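Local coordinates for protein citryl-CoA lyase (Hydrogenobacter thermophilus, PDB 6HXP) that probably cleaves citryl-CoA into acetyl-CoA and oxaloacetate, as a coenzyme A-binding member of the citrate synthase family, at residues Y18-Y22 against L39-L45. Numbering follows the deposited sequence.
Sequences YIRGY and LILKGEL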
loop_
_atom_site.group_PDB
_atom_site.type_symbol
_atom_site.label_atom_id
_atom_site.label_comp_id
_atom_site.label_asym_id
_atom_site.label_seq_id
_atom_site.Cartn_x
_atom_site.Cartn_y
_atom_site.Cartn_z
ATOM N N TYR A 18 -7.529 15.666 -22.318
ATOM C CA TYR A 18 -8.051 16.954 -21.884
ATOM C C TYR A 18 -8.196 16.907 -20.382
ATOM O O TYR A 18 -8.823 15.969 -19.850
ATOM C CB TYR A 18 -9.410 17.245 -22.530
ATOM C CG TYR A 18 -9.257 17.704 -23.958
ATOM C CD1 TYR A 18 -8.796 16.837 -24.942
ATOM C CD2 TYR A 18 -9.429 19.039 -24.301
ATOM C CE1 TYR A 18 -8.593 17.275 -26.254
ATOM C CE2 TYR A 18 -9.220 19.479 -25.598
ATOM C CZ TYR A 18 -8.763 18.608 -26.553
ATOM O OH TYR A 18 -8.533 19.132 -27.811
ATOM N N ILE A 19 -7.585 17.852 -19.687
ATOM C CA ILE A 19 -7.615 17.980 -18.239
ATOM C C ILE A 19 -8.584 19.112 -17.902
ATOM O O ILE A 19 -8.264 20.260 -18.218
ATOM C CB ILE A 19 -6.212 18.323 -17.673
ATOM C CG1 ILE A 19 -5.152 17.289 -18.080
ATOM C CG2 ILE A 19 -6.274 18.488 -16.141
ATOM C CD1 ILE A 19 -5.297 15.950 -17.563
ATOM N N ARG A 20 -9.677 18.819 -17.229
ATOM C CA ARG A 20 -10.685 19.843 -16.862
ATOM C C ARG A 20 -11.011 20.692 -18.097
ATOM O O ARG A 20 -11.196 21.915 -18.009
ATOM C CB ARG A 20 -10.186 20.691 -15.720
ATOM C CG ARG A 20 -9.871 19.906 -14.461
ATOM C CD ARG A 20 -11.102 19.272 -13.802
ATOM N NE ARG A 20 -10.758 18.802 -12.455
ATOM C CZ ARG A 20 -11.596 18.167 -11.635
ATOM N NH1 ARG A 20 -12.851 17.873 -12.037
ATOM N NH2 ARG A 20 -11.193 17.806 -10.419
ATOM N N GLY A 21 -11.139 20.036 -19.241
ATOM C CA GLY A 21 -11.509 20.696 -20.482
ATOM C C GLY A 21 -10.389 21.306 -21.284
ATOM O O GLY A 21 -10.611 21.676 -22.445
ATOM N N TYR A 22 -9.190 21.418 -20.719
ATOM C CA TYR A 22 -8.077 21.996 -21.476
ATOM C C TYR A 22 -7.223 20.910 -22.094
ATOM O O TYR A 22 -6.916 19.918 -21.423
ATOM C CB TYR A 22 -7.194 22.863 -20.570
ATOM C CG TYR A 22 -7.879 24.117 -20.044
ATOM C CD1 TYR A 22 -8.091 25.216 -20.866
ATOM C CD2 TYR A 22 -8.323 24.193 -18.736
ATOM C CE1 TYR A 22 -8.763 26.353 -20.396
ATOM C CE2 TYR A 22 -8.969 25.319 -18.246
ATOM C CZ TYR A 22 -9.200 26.401 -19.086
ATOM O OH TYR A 22 -9.849 27.528 -18.653
ATOM N N LEU A 39 -5.200 23.589 -11.253
ATOM C CA LEU A 39 -6.260 23.328 -12.228
ATOM C C LEU A 39 -6.906 21.965 -12.017
ATOM O O LEU A 39 -8.146 21.861 -12.026
ATOM C CB LEU A 39 -5.661 23.412 -13.639
ATOM C CG LEU A 39 -6.576 22.933 -14.771
ATOM C CD1 LEU A 39 -7.798 23.793 -14.893
ATOM C CD2 LEU A 39 -5.797 22.847 -16.078
ATOM N N ILE A 40 -6.093 20.889 -11.897
ATOM C CA ILE A 40 -6.709 19.582 -11.839
ATOM C C ILE A 40 -7.529 19.415 -10.582
ATOM O O ILE A 40 -8.547 18.726 -10.600
ATOM C CB ILE A 40 -5.712 18.456 -12.062
ATOM C CG1 ILE A 40 -6.507 17.163 -12.482
ATOM C CG2 ILE A 40 -4.792 18.224 -10.875
ATOM C CD1 ILE A 40 -5.565 16.105 -13.007
ATOM N N LEU A 41 -7.076 20.020 -9.477
ATOM C CA LEU A 41 -7.794 19.894 -8.201
ATOM C C LEU A 41 -9.017 20.789 -8.109
ATOM O O LEU A 41 -10.054 20.370 -7.590
ATOM C CB LEU A 41 -6.877 20.163 -7.031
ATOM C CG LEU A 41 -5.680 19.232 -6.879
ATOM C CD1 LEU A 41 -4.831 19.644 -5.695
ATOM C CD2 LEU A 41 -6.140 17.775 -6.780
ATOM N N LYS A 42 -8.874 22.060 -8.522
ATOM C CA LYS A 42 -9.981 23.021 -8.399
ATOM C C LYS A 42 -10.982 22.915 -9.539
ATOM O O LYS A 42 -12.166 23.216 -9.355
ATOM C CB LYS A 42 -9.407 24.457 -8.408
ATOM C CG LYS A 42 -10.454 25.567 -8.070
ATOM C CD LYS A 42 -10.683 25.657 -6.518
ATOM C CE LYS A 42 -11.693 26.603 -5.992
ATOM N NZ LYS A 42 -11.287 28.003 -6.248
ATOM N N GLY A 43 -10.492 22.620 -10.725
ATOM C CA GLY A 43 -11.309 22.531 -11.934
ATOM C C GLY A 43 -11.210 23.760 -12.818
ATOM O O GLY A 43 -11.806 23.777 -13.905
ATOM N N GLU A 44 -10.496 24.774 -12.392
ATOM C CA GLU A 44 -10.317 26.024 -13.138
ATOM C C GLU A 44 -8.906 26.526 -12.979
ATOM O O GLU A 44 -8.194 26.132 -12.046
ATOM C CB GLU A 44 -11.293 27.091 -12.641
ATOM C CG GLU A 44 -12.766 26.691 -12.712
ATOM C CD GLU A 44 -13.303 26.431 -14.115
ATOM O OE1 GLU A 44 -12.695 26.908 -15.096
ATOM O OE2 GLU A 44 -14.368 25.790 -14.230
ATOM N N LEU A 45 -8.481 27.406 -13.878
ATOM C CA LEU A 45 -7.134 27.944 -13.833
ATOM C C LEU A 45 -6.975 28.833 -12.609
ATOM O O LEU A 45 -7.889 29.546 -12.171
ATOM C CB LEU A 45 -6.873 28.806 -15.093
ATOM C CG LEU A 45 -6.824 28.034 -16.414
ATOM C CD1 LEU A 45 -6.864 29.039 -17.590
ATOM C CD2 LEU A 45 -5.599 27.159 -16.504
HETATM O O HOH W 1 -10.373 28.013 -16.043
#
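R20 and I40 meet where a type I' turn running from I19 to Y22 reaches the last turn of helix 33-42, and the pair illustrates how a hairpin side chain can bind a carbonyl near a helix end. NE and NH2 of R20 both donate to I40 O, at 2.9 and 2.8 Å, and this oxygen lies in the guanidinium plane. The two bonds differ: NH2 meets the carbonyl almost head-on (C=O...N 164°), whereas NE comes from above the carbonyl plane. A bend at chi2 (-66°) carries the chain past G43, whose CA lies 3.8 Å from R20 CD; at its positive phi a side chain would run into the preceding carbonyl oxygen, which calls for glycine. A leucine in place of R20 would probably leave I40 O without either donor.

The well-packed part joins I19 and Y22 to L39, I40 and L45: I19 CG2 rests 3.9 Å from I40 CG1, the edge of the Y22 ring meets L39 CD1, and L45 CD1 lies 3.5 Å from Y22 OH. Towards exposed E44 the join is looser and wet, one water linking Y22 OH, E44 OE1 and L45 N. R250 of the second subunit forms a salt bridge with E44 and also donates to R20 O and G43 O. The hairpin of strands 16-19 and 22-23 lies against helix 33-42, with L27 of helix 24-27 touching both Y22 and L39.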